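PTS-dependent dihydroxyacetone kinase operon regulatory protein (PDB 4LRZ) activates transcription of the dhaKLM operon from a sigma-70 promoter and represses its own expression, the chain described here being its N-terminal sensor region. Local coordinates at residues R71-E80 against T158-Q169; I282-P290 against S298-V306. All blocks are in the same frame, centred on the assembly; numbering follows the deposited sequence.

Overall arrangement
Contacts 1 and 2 sit in two domains of the N-terminal sensor region, GAF and PAS, on opposite sides of the chain's centre. Their centres are about 61 Å apart and their nearest atoms about 37 Å. Contact 1 closes first along the sequence; the long helix 174-211 then leads from the GAF to the PAS domain, where contact 2 follows. Each pairs two neighbouring strands of a five-stranded antiparallel sheet with strand order 2-1-5-4-3. Contact 1 joins its first and fifth strands across 77 residues, whereas contact 2 is a hairpin of the fourth and fifth. Two domains with the same strand order are set apart by one helix, which is the probable route of any signal between them.

Contact 1: residues R71-E80 against T158-Q169; sequences RECALFILDE and TGTIALACPVEQ
Leu75 lays its CD2 methyl against Leu163, 3.9 Å from CD1 of that residue, where the two leucines face each other as a non-hydrogen-bonded pair. With CG of Leu163 anti to its own nitrogen (chi1 179°), the branch carries CD1 on to the guanidinium of Arg71. Ile77 and Ile161 continue this side of the sheet, lying alongside each other with Ile77 CG2 4.0 Å from Ile161 CD1. The other side carries Ala74, Phe76 and Leu78 opposite Ala164, Ala162 and Thr160; Leu78 turns CD1 over both Thr160 and the methyl of Ala162, while the Phe76 ring runs on to Ile84 and Arg87 of strand 84-89.

Six backbone hydrogen bonds tie strand 74-79 to strand 158-166, which run antiparallel. Ala162 N donates to Phe76 O almost straight, at 170°. At the Asp79 end, a water that donates to Asp79 O also lies 2.6 Å from Thr160 OG1.

At the far end Arg71 NH2 makes a weak bond to Gln169 O, 3.3 Å long and bent; its stronger partner is Asp174, a salt bridge. Cys73 CB lies above one face of this guanidinium, toward its rim. A second water accepts from Arg71 NE and donates to Glu72 O and to Gln169 OE1, the latter at 2.8 Å. The Glu72 carboxylate and Gln169 amide meet with their planes 65° apart.

This pairing of the first and fifth strands forms the middle of the GAF sheet. The backbone bonds set the spacing of the strands, while alanines and branched aliphatic side chains pack on the two faces of the buried centre; charge and bound water are kept to its ends, where Arg71 is probably steadied by the carboxylate of Asp174.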
loop_
_atom_site.group_PDB
_atom_site.type_symbol
_atom_site.label_atom_id
_atom_site.label_comp_id
_atom_site.label_asym_id
_atom_site.label_seq_id
_atom_site.Cartn_x
_atom_site.Cartn_y
_atom_site.Cartn_z
ATOM N N ARG F 71 25.442 -17.334 -4.340
ATOM C CA ARG F 71 26.054 -16.296 -3.549
ATOM C C ARG F 71 26.185 -16.827 -2.108
ATOM O O ARG F 71 25.277 -17.480 -1.611
ATOM C CB ARG F 71 25.178 -15.047 -3.594
ATOM C CG ARG F 71 25.402 -14.130 -2.455
ATOM C CD ARG F 71 25.142 -12.660 -2.736
ATOM N NE ARG F 71 26.112 -11.889 -1.941
ATOM C CZ ARG F 71 25.920 -10.681 -1.440
ATOM N NH1 ARG F 71 24.755 -10.042 -1.606
ATOM N NH2 ARG F 71 26.900 -10.110 -0.770
ATOM N N GLU F 72 27.316 -16.590 -1.456
ATOM C CA GLU F 72 27.476 -16.956 -0.030
ATOM C C GLU F 72 26.873 -15.880 0.869
ATOM O O GLU F 72 27.560 -14.933 1.253
ATOM C CB GLU F 72 28.957 -17.159 0.327
ATOM C CG GLU F 72 29.614 -18.455 -0.222
ATOM C CD GLU F 72 31.146 -18.478 -0.073
ATOM O OE1 GLU F 72 31.834 -18.400 -1.120
ATOM O OE2 GLU F 72 31.678 -18.573 1.071
ATOM N N CYS F 73 25.581 -15.995 1.174
ATOM C CA CYS F 73 24.946 -15.019 2.021
ATOM C C CYS F 73 23.679 -15.568 2.660
ATOM O O CYS F 73 23.195 -16.618 2.289
ATOM C CB CYS F 73 24.634 -13.719 1.268
ATOM S SG CYS F 73 23.120 -13.791 0.306
ATOM N N ALA F 74 23.158 -14.842 3.635
ATOM C CA ALA F 74 21.986 -15.260 4.369
ATOM C C ALA F 74 21.152 -14.030 4.561
ATOM O O ALA F 74 21.671 -12.908 4.708
ATOM C CB ALA F 74 22.406 -15.816 5.713
ATOM N N LEU F 75 19.854 -14.243 4.627
ATOM C CA LEU F 75 18.925 -13.154 4.872
ATOM C C LEU F 75 18.152 -13.508 6.159
ATOM O O LEU F 75 17.794 -14.689 6.367
ATOM C CB LEU F 75 17.998 -13.010 3.668
ATOM C CG LEU F 75 18.652 -12.615 2.323
ATOM C CD1 LEU F 75 17.820 -13.059 1.092
ATOM C CD2 LEU F 75 18.877 -11.123 2.258
ATOM N N PHE F 76 17.903 -12.497 6.999
ATOM C CA PHE F 76 17.231 -12.661 8.270
ATOM C C PHE F 76 16.039 -11.708 8.378
ATOM O O PHE F 76 16.131 -10.563 7.972
ATOM C CB PHE F 76 18.186 -12.242 9.422
ATOM C CG PHE F 76 19.367 -13.185 9.699
ATOM C CD1 PHE F 76 19.441 -14.467 9.181
ATOM C CD2 PHE F 76 20.373 -12.770 10.611
ATOM C CE1 PHE F 76 20.523 -15.313 9.510
ATOM C CE2 PHE F 76 21.448 -13.608 10.976
ATOM C CZ PHE F 76 21.517 -14.890 10.410
ATOM N N ILE F 77 14.945 -12.158 8.980
ATOM C CA ILE F 77 13.958 -11.226 9.534
ATOM C C ILE F 77 14.094 -11.230 11.077
ATOM O O ILE F 77 14.141 -12.289 11.661
ATOM C CB ILE F 77 12.503 -11.641 9.240
ATOM C CG1 ILE F 77 12.444 -12.560 8.055
ATOM C CG2 ILE F 77 11.613 -10.374 9.083
ATOM C CD1 ILE F 77 11.161 -12.296 7.094
ATOM N N LEU F 78 14.162 -10.062 11.717
ATOM C CA LEU F 78 14.187 -9.991 13.169
ATOM C C LEU F 78 12.978 -9.180 13.647
ATOM O O LEU F 78 12.548 -8.242 12.934
ATOM C CB LEU F 78 15.488 -9.375 13.698
ATOM C CG LEU F 78 16.841 -10.006 13.272
ATOM C CD1 LEU F 78 17.365 -9.330 12.004
ATOM C CD2 LEU F 78 17.873 -9.848 14.348
ATOM N N ASP F 79 12.468 -9.493 14.855
ATOM C CA ASP F 79 11.363 -8.703 15.427
ATOM C C ASP F 79 11.881 -7.401 16.034
ATOM O O ASP F 79 13.082 -7.151 15.959
ATOM C CB ASP F 79 10.496 -9.517 16.392
ATOM C CG ASP F 79 11.118 -9.675 17.742
ATOM O OD1 ASP F 79 12.264 -9.238 17.983
ATOM O OD2 ASP F 79 10.421 -10.199 18.634
ATOM N N GLU F 80 11.015 -6.581 16.642
ATOM C CA GLU F 80 11.522 -5.339 17.191
ATOM C C GLU F 80 12.545 -5.504 18.322
ATOM O O GLU F 80 13.167 -4.523 18.681
ATOM C CB GLU F 80 10.460 -4.316 17.654
ATOM C CG GLU F 80 9.033 -4.645 18.231
ATOM C CD GLU F 80 8.678 -6.086 18.540
ATOM O OE1 GLU F 80 8.493 -6.404 19.723
ATOM O OE2 GLU F 80 8.505 -6.884 17.601
ATOM N N THR F 158 8.911 -2.471 14.143
ATOM C CA THR F 158 8.230 -3.765 14.175
ATOM C C THR F 158 9.177 -4.883 13.800
ATOM O O THR F 158 8.910 -6.048 14.061
ATOM C CB THR F 158 6.851 -3.716 13.431
ATOM O OG1 THR F 158 6.022 -4.783 13.904
ATOM C CG2 THR F 158 6.932 -3.643 11.824
ATOM N N GLY F 159 10.347 -4.521 13.277
ATOM C CA GLY F 159 11.332 -5.526 12.906
ATOM C C GLY F 159 12.476 -4.970 12.116
ATOM O O GLY F 159 12.590 -3.722 11.971
ATOM N N THR F 160 13.308 -5.879 11.583
ATOM C CA THR F 160 14.554 -5.504 10.884
ATOM C C THR F 160 14.822 -6.522 9.786
ATOM O O THR F 160 14.608 -7.716 9.982
ATOM C CB THR F 160 15.790 -5.526 11.847
ATOM O OG1 THR F 160 15.650 -4.491 12.820
ATOM C CG2 THR F 160 17.095 -5.301 11.064
ATOM N N ILE F 161 15.315 -6.054 8.636
ATOM C CA ILE F 161 15.683 -6.955 7.538
ATOM C C ILE F 161 17.177 -6.894 7.467
ATOM O O ILE F 161 17.749 -5.815 7.382
ATOM C CB ILE F 161 15.111 -6.509 6.141
ATOM C CG1 ILE F 161 13.577 -6.431 6.164
ATOM C CG2 ILE F 161 15.551 -7.473 4.984
ATOM C CD1 ILE F 161 12.847 -7.786 6.340
ATOM N N ALA F 162 17.813 -8.047 7.462
ATOM C CA ALA F 162 19.250 -8.080 7.362
ATOM C C ALA F 162 19.762 -9.117 6.352
ATOM O O ALA F 162 19.084 -10.127 6.055
ATOM C CB ALA F 162 19.879 -8.357 8.769
ATOM N N LEU F 163 20.981 -8.845 5.897
ATOM C CA LEU F 163 21.734 -9.650 4.985
ATOM C C LEU F 163 23.138 -9.847 5.582
ATOM O O LEU F 163 23.837 -8.876 5.862
ATOM C CB LEU F 163 21.832 -8.924 3.650
ATOM C CG LEU F 163 22.610 -9.529 2.475
ATOM C CD1 LEU F 163 21.961 -9.086 1.151
ATOM C CD2 LEU F 163 24.089 -9.192 2.502
ATOM N N ALA F 164 23.539 -11.116 5.749
ATOM C CA ALA F 164 24.829 -11.502 6.322
ATOM C C ALA F 164 25.661 -12.177 5.239
ATOM O O ALA F 164 25.133 -12.997 4.486
ATOM C CB ALA F 164 24.626 -12.461 7.480
ATOM N N CYS F 165 26.952 -11.845 5.168
ATOM C CA CYS F 165 27.874 -12.475 4.226
ATOM C C CYS F 165 29.319 -12.378 4.664
ATOM O O CYS F 165 29.674 -11.430 5.362
ATOM C CB CYS F 165 27.726 -11.890 2.805
ATOM S SG CYS F 165 28.356 -10.222 2.506
ATOM N N PRO F 166 30.173 -13.343 4.231
ATOM C CA PRO F 166 31.618 -13.201 4.497
ATOM C C PRO F 166 32.088 -11.822 4.059
ATOM O O PRO F 166 31.659 -11.316 3.017
ATOM C CB PRO F 166 32.257 -14.316 3.665
ATOM C CG PRO F 166 31.211 -15.352 3.527
ATOM C CD PRO F 166 29.856 -14.641 3.603
ATOM N N VAL F 167 32.909 -11.198 4.889
ATOM C CA VAL F 167 33.303 -9.815 4.679
ATOM C C VAL F 167 33.928 -9.568 3.282
ATOM O O VAL F 167 33.631 -8.554 2.648
ATOM C CB VAL F 167 34.210 -9.302 5.860
ATOM C CG1 VAL F 167 35.617 -9.789 5.725
ATOM C CG2 VAL F 167 34.174 -7.797 5.947
ATOM N N GLU F 168 34.757 -10.497 2.796
ATOM C CA GLU F 168 35.394 -10.347 1.474
ATOM C C GLU F 168 34.407 -10.334 0.284
ATOM O O GLU F 168 34.747 -9.856 -0.792
ATOM C CB GLU F 168 36.519 -11.395 1.251
ATOM C CG GLU F 168 36.044 -12.852 0.875
ATOM C CD GLU F 168 35.748 -13.796 2.099
ATOM O OE1 GLU F 168 35.827 -13.357 3.296
ATOM O OE2 GLU F 168 35.434 -14.995 1.832
ATOM N N GLN F 169 33.190 -10.840 0.480
ATOM C CA GLN F 169 32.214 -10.899 -0.609
ATOM C C GLN F 169 31.104 -9.849 -0.571
ATOM O O GLN F 169 30.133 -9.949 -1.314
ATOM C CB GLN F 169 31.569 -12.266 -0.638
ATOM C CG GLN F 169 32.518 -13.383 -0.917
ATOM C CD GLN F 169 31.832 -14.698 -0.758
ATOM O OE1 GLN F 169 30.760 -14.934 -1.342
ATOM N NE2 GLN F 169 32.417 -15.568 0.052
HETATM O O HOH W 1 28.545 -13.313 -0.648
HETATM O O HOH W 2 14.542 -4.940 15.083
#

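Contact 2: residues I282-P290 against S298-V306; sequences IDAVITLKP and SFILLLHPV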
loop_
_atom_site.group_PDB
_atom_site.type_symbol
_atom_site.label_atom_id
_atom_site.label_comp_id
_atom_site.label_asym_id
_atom_site.label_seq_id
_atom_site.Cartn_x
_atom_site.Cartn_y
_atom_site.Cartn_z
ATOM N N ILE F 282 -45.710 3.032 -9.560
ATOM C CA ILE F 282 -45.485 3.316 -8.129
ATOM C C ILE F 282 -45.431 4.814 -7.866
ATOM O O ILE F 282 -44.689 5.536 -8.529
ATOM C CB ILE F 282 -44.145 2.717 -7.543
ATOM C CG1 ILE F 282 -43.457 1.685 -8.471
ATOM C CG2 ILE F 282 -44.352 2.257 -6.089
ATOM C CD1 ILE F 282 -44.073 0.282 -8.533
ATOM N N ASP F 283 -46.196 5.269 -6.877
ATOM C CA ASP F 283 -46.160 6.673 -6.449
ATOM C C ASP F 283 -45.367 6.880 -5.159
ATOM O O ASP F 283 -45.544 6.139 -4.194
ATOM C CB ASP F 283 -47.575 7.229 -6.289
ATOM C CG ASP F 283 -47.934 8.208 -7.385
ATOM O OD1 ASP F 283 -47.556 9.397 -7.256
ATOM O OD2 ASP F 283 -48.589 7.791 -8.369
ATOM N N ALA F 284 -44.507 7.902 -5.148
ATOM C CA ALA F 284 -43.557 8.117 -4.045
ATOM C C ALA F 284 -43.108 9.564 -3.917
ATOM O O ALA F 284 -43.203 10.351 -4.865
ATOM C CB ALA F 284 -42.329 7.212 -4.209
ATOM N N VAL F 285 -42.623 9.901 -2.728
ATOM C CA VAL F 285 -41.975 11.180 -2.486
ATOM C C VAL F 285 -40.467 10.929 -2.361
ATOM O O VAL F 285 -40.025 10.064 -1.604
ATOM C CB VAL F 285 -42.583 11.926 -1.262
ATOM C CG1 VAL F 285 -42.919 10.952 -0.133
ATOM C CG2 VAL F 285 -41.662 13.047 -0.769
ATOM N N ILE F 286 -39.688 11.672 -3.134
ATOM C CA ILE F 286 -38.289 11.354 -3.295
ATOM C C ILE F 286 -37.393 12.522 -2.943
ATOM O O ILE F 286 -37.859 13.646 -2.834
ATOM C CB ILE F 286 -37.991 10.927 -4.739
ATOM C CG1 ILE F 286 -38.053 12.135 -5.669
ATOM C CG2 ILE F 286 -38.952 9.838 -5.179
ATOM C CD1 ILE F 286 -37.196 12.030 -6.882
ATOM N N THR F 287 -36.106 12.226 -2.767
ATOM C CA THR F 287 -35.021 13.217 -2.756
ATOM C C THR F 287 -33.934 12.697 -3.672
ATOM O O THR F 287 -33.670 11.499 -3.708
ATOM C CB THR F 287 -34.453 13.460 -1.329
ATOM O OG1 THR F 287 -35.320 14.349 -0.610
ATOM C CG2 THR F 287 -33.063 14.089 -1.369
ATOM N N LEU F 288 -33.327 13.584 -4.444
ATOM C CA LEU F 288 -32.207 13.194 -5.284
ATOM C C LEU F 288 -30.987 13.958 -4.878
ATOM O O LEU F 288 -30.973 15.170 -4.937
ATOM C CB LEU F 288 -32.469 13.424 -6.775
ATOM C CG LEU F 288 -31.259 12.963 -7.606
ATOM C CD1 LEU F 288 -31.381 11.492 -7.956
ATOM C CD2 LEU F 288 -31.095 13.785 -8.870
ATOM N N LYS F 289 -29.956 13.225 -4.493
ATOM C CA LYS F 289 -28.711 13.804 -4.007
ATOM C C LYS F 289 -27.600 13.518 -4.999
ATOM O O LYS F 289 -27.148 12.393 -5.105
ATOM C CB LYS F 289 -28.369 13.229 -2.630
ATOM C CG LYS F 289 -27.022 13.622 -2.076
ATOM C CD LYS F 289 -26.992 15.052 -1.547
ATOM C CE LYS F 289 -25.942 15.201 -0.479
ATOM N NZ LYS F 289 -25.528 16.617 -0.338
ATOM N N PRO F 290 -27.187 14.529 -5.770
ATOM C CA PRO F 290 -25.984 14.387 -6.618
ATOM C C PRO F 290 -24.740 14.254 -5.776
ATOM O O PRO F 290 -24.668 14.855 -4.701
ATOM C CB PRO F 290 -25.921 15.728 -7.379
ATOM C CG PRO F 290 -27.323 16.319 -7.267
ATOM C CD PRO F 290 -27.849 15.841 -5.937
ATOM N N SER F 298 -22.231 10.937 -9.353
ATOM C CA SER F 298 -22.953 9.797 -8.833
ATOM C C SER F 298 -24.221 10.345 -8.183
ATOM O O SER F 298 -24.308 11.564 -7.900
ATOM C CB SER F 298 -22.113 9.086 -7.769
ATOM O OG SER F 298 -21.057 8.364 -8.355
ATOM N N PHE F 299 -25.180 9.447 -7.912
ATOM C CA PHE F 299 -26.464 9.842 -7.363
ATOM C C PHE F 299 -26.926 9.001 -6.203
ATOM O O PHE F 299 -26.628 7.821 -6.124
ATOM C CB PHE F 299 -27.526 9.849 -8.457
ATOM C CG PHE F 299 -27.275 10.881 -9.523
ATOM C CD1 PHE F 299 -27.682 12.208 -9.337
ATOM C CD2 PHE F 299 -26.597 10.537 -10.702
ATOM C CE1 PHE F 299 -27.446 13.173 -10.319
ATOM C CE2 PHE F 299 -26.347 11.509 -11.704
ATOM C CZ PHE F 299 -26.771 12.828 -11.505
ATOM N N ILE F 300 -27.615 9.641 -5.271
ATOM C CA ILE F 300 -28.397 8.912 -4.296
ATOM C C ILE F 300 -29.847 9.318 -4.427
ATOM O O ILE F 300 -30.149 10.504 -4.535
ATOM C CB ILE F 300 -27.969 9.165 -2.866
ATOM C CG1 ILE F 300 -26.554 8.653 -2.647
ATOM C CG2 ILE F 300 -28.964 8.446 -1.902
ATOM C CD1 ILE F 300 -26.054 8.912 -1.241
ATOM N N LEU F 301 -30.727 8.327 -4.431
ATOM C CA LEU F 301 -32.156 8.563 -4.471
ATOM C C LEU F 301 -32.780 7.962 -3.250
ATOM O O LEU F 301 -32.630 6.761 -2.995
ATOM C CB LEU F 301 -32.769 7.980 -5.741
ATOM C CG LEU F 301 -34.284 7.988 -5.884
ATOM C CD1 LEU F 301 -34.796 9.409 -6.115
ATOM C CD2 LEU F 301 -34.693 7.096 -7.016
ATOM N N LEU F 302 -33.457 8.806 -2.488
ATOM C CA LEU F 302 -34.181 8.372 -1.310
ATOM C C LEU F 302 -35.685 8.363 -1.510
ATOM O O LEU F 302 -36.270 9.294 -2.067
ATOM C CB LEU F 302 -33.831 9.222 -0.097
ATOM C CG LEU F 302 -32.360 9.151 0.260
ATOM C CD1 LEU F 302 -31.668 10.394 -0.203
ATOM C CD2 LEU F 302 -32.246 9.069 1.720
ATOM N N LEU F 303 -36.303 7.286 -1.048
ATOM C CA LEU F 303 -37.725 7.141 -1.155
ATOM C C LEU F 303 -38.231 7.317 0.238
ATOM O O LEU F 303 -37.963 6.506 1.127
ATOM C CB LEU F 303 -38.109 5.776 -1.718
ATOM C CG LEU F 303 -37.385 5.348 -2.997
ATOM C CD1 LEU F 303 -37.614 3.866 -3.268
ATOM C CD2 LEU F 303 -37.796 6.197 -4.193
ATOM N N HIS F 304 -38.941 8.419 0.422
ATOM C CA HIS F 304 -39.441 8.818 1.722
ATOM C C HIS F 304 -40.754 8.080 1.976
ATOM O O HIS F 304 -41.596 7.985 1.092
ATOM C CB HIS F 304 -39.612 10.349 1.789
ATOM C CG HIS F 304 -38.361 11.119 1.460
ATOM N ND1 HIS F 304 -37.287 11.216 2.326
ATOM C CD2 HIS F 304 -38.023 11.845 0.368
ATOM C CE1 HIS F 304 -36.343 11.963 1.781
ATOM N NE2 HIS F 304 -36.763 12.354 0.591
ATOM N N PRO F 305 -40.907 7.509 3.175
ATOM C CA PRO F 305 -42.169 6.821 3.465
ATOM C C PRO F 305 -43.280 7.847 3.749
ATOM O O PRO F 305 -43.015 8.852 4.414
ATOM C CB PRO F 305 -41.830 5.974 4.703
ATOM C CG PRO F 305 -40.643 6.674 5.347
ATOM C CD PRO F 305 -39.917 7.403 4.268
ATOM N N VAL F 306 -44.493 7.614 3.230
ATOM C CA VAL F 306 -45.600 8.597 3.374
ATOM C C VAL F 306 -46.439 8.438 4.673
ATOM O O VAL F 306 -46.889 7.341 5.037
ATOM C CB VAL F 306 -46.560 8.668 2.102
ATOM C CG1 VAL F 306 -47.260 10.049 1.996
ATOM C CG2 VAL F 306 -45.805 8.335 0.799
#
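The imidazole of His304 is stacked with the ring of His270, and its edge is turned to the opposing strand, where Ile286 O and Thr287 OG1 lie in the ring plane. NE2 is hydrogen-bonded to Thr287 OG1 at 2.7 Å, a pair in which either atom may donate, and Thr287 OG1 also bonds His270 N. The second ring nitrogen, ND1, is hydrogen-bonded to Asp214. The Phe299 ring meets Trp219 with planes at about 35° and is touched obliquely by Leu288 CD2, 3.8 Å from its CD1; Leu288 reaches it with CG anti to the backbone nitrogen (chi1 -179°).

Between these rings the hairpin is zipped by backbone bonds, the straightest from Lys289 N to Ile300 O at 177°. Ile286 CD1 packs 3.6 Å from Leu301 CD1, and Leu258 of helix 256-264 covers both. The face with Lys289 and Ile300 meets the second subunit, whose Glu210 forms a salt bridge with Lys289 NZ. An alanine in place of His304 would probably leave Thr287 OG1 and Asp214 without their shared imidazole and His270 without its stacking partner.

One side of this PAS hairpin is thus aliphatic and aromatic, turned to the domain's own helix, while the other mixes aliphatic side chains with Thr287, Lys289 and His304, whose polar ends reach His270, Asp214 and the second subunit.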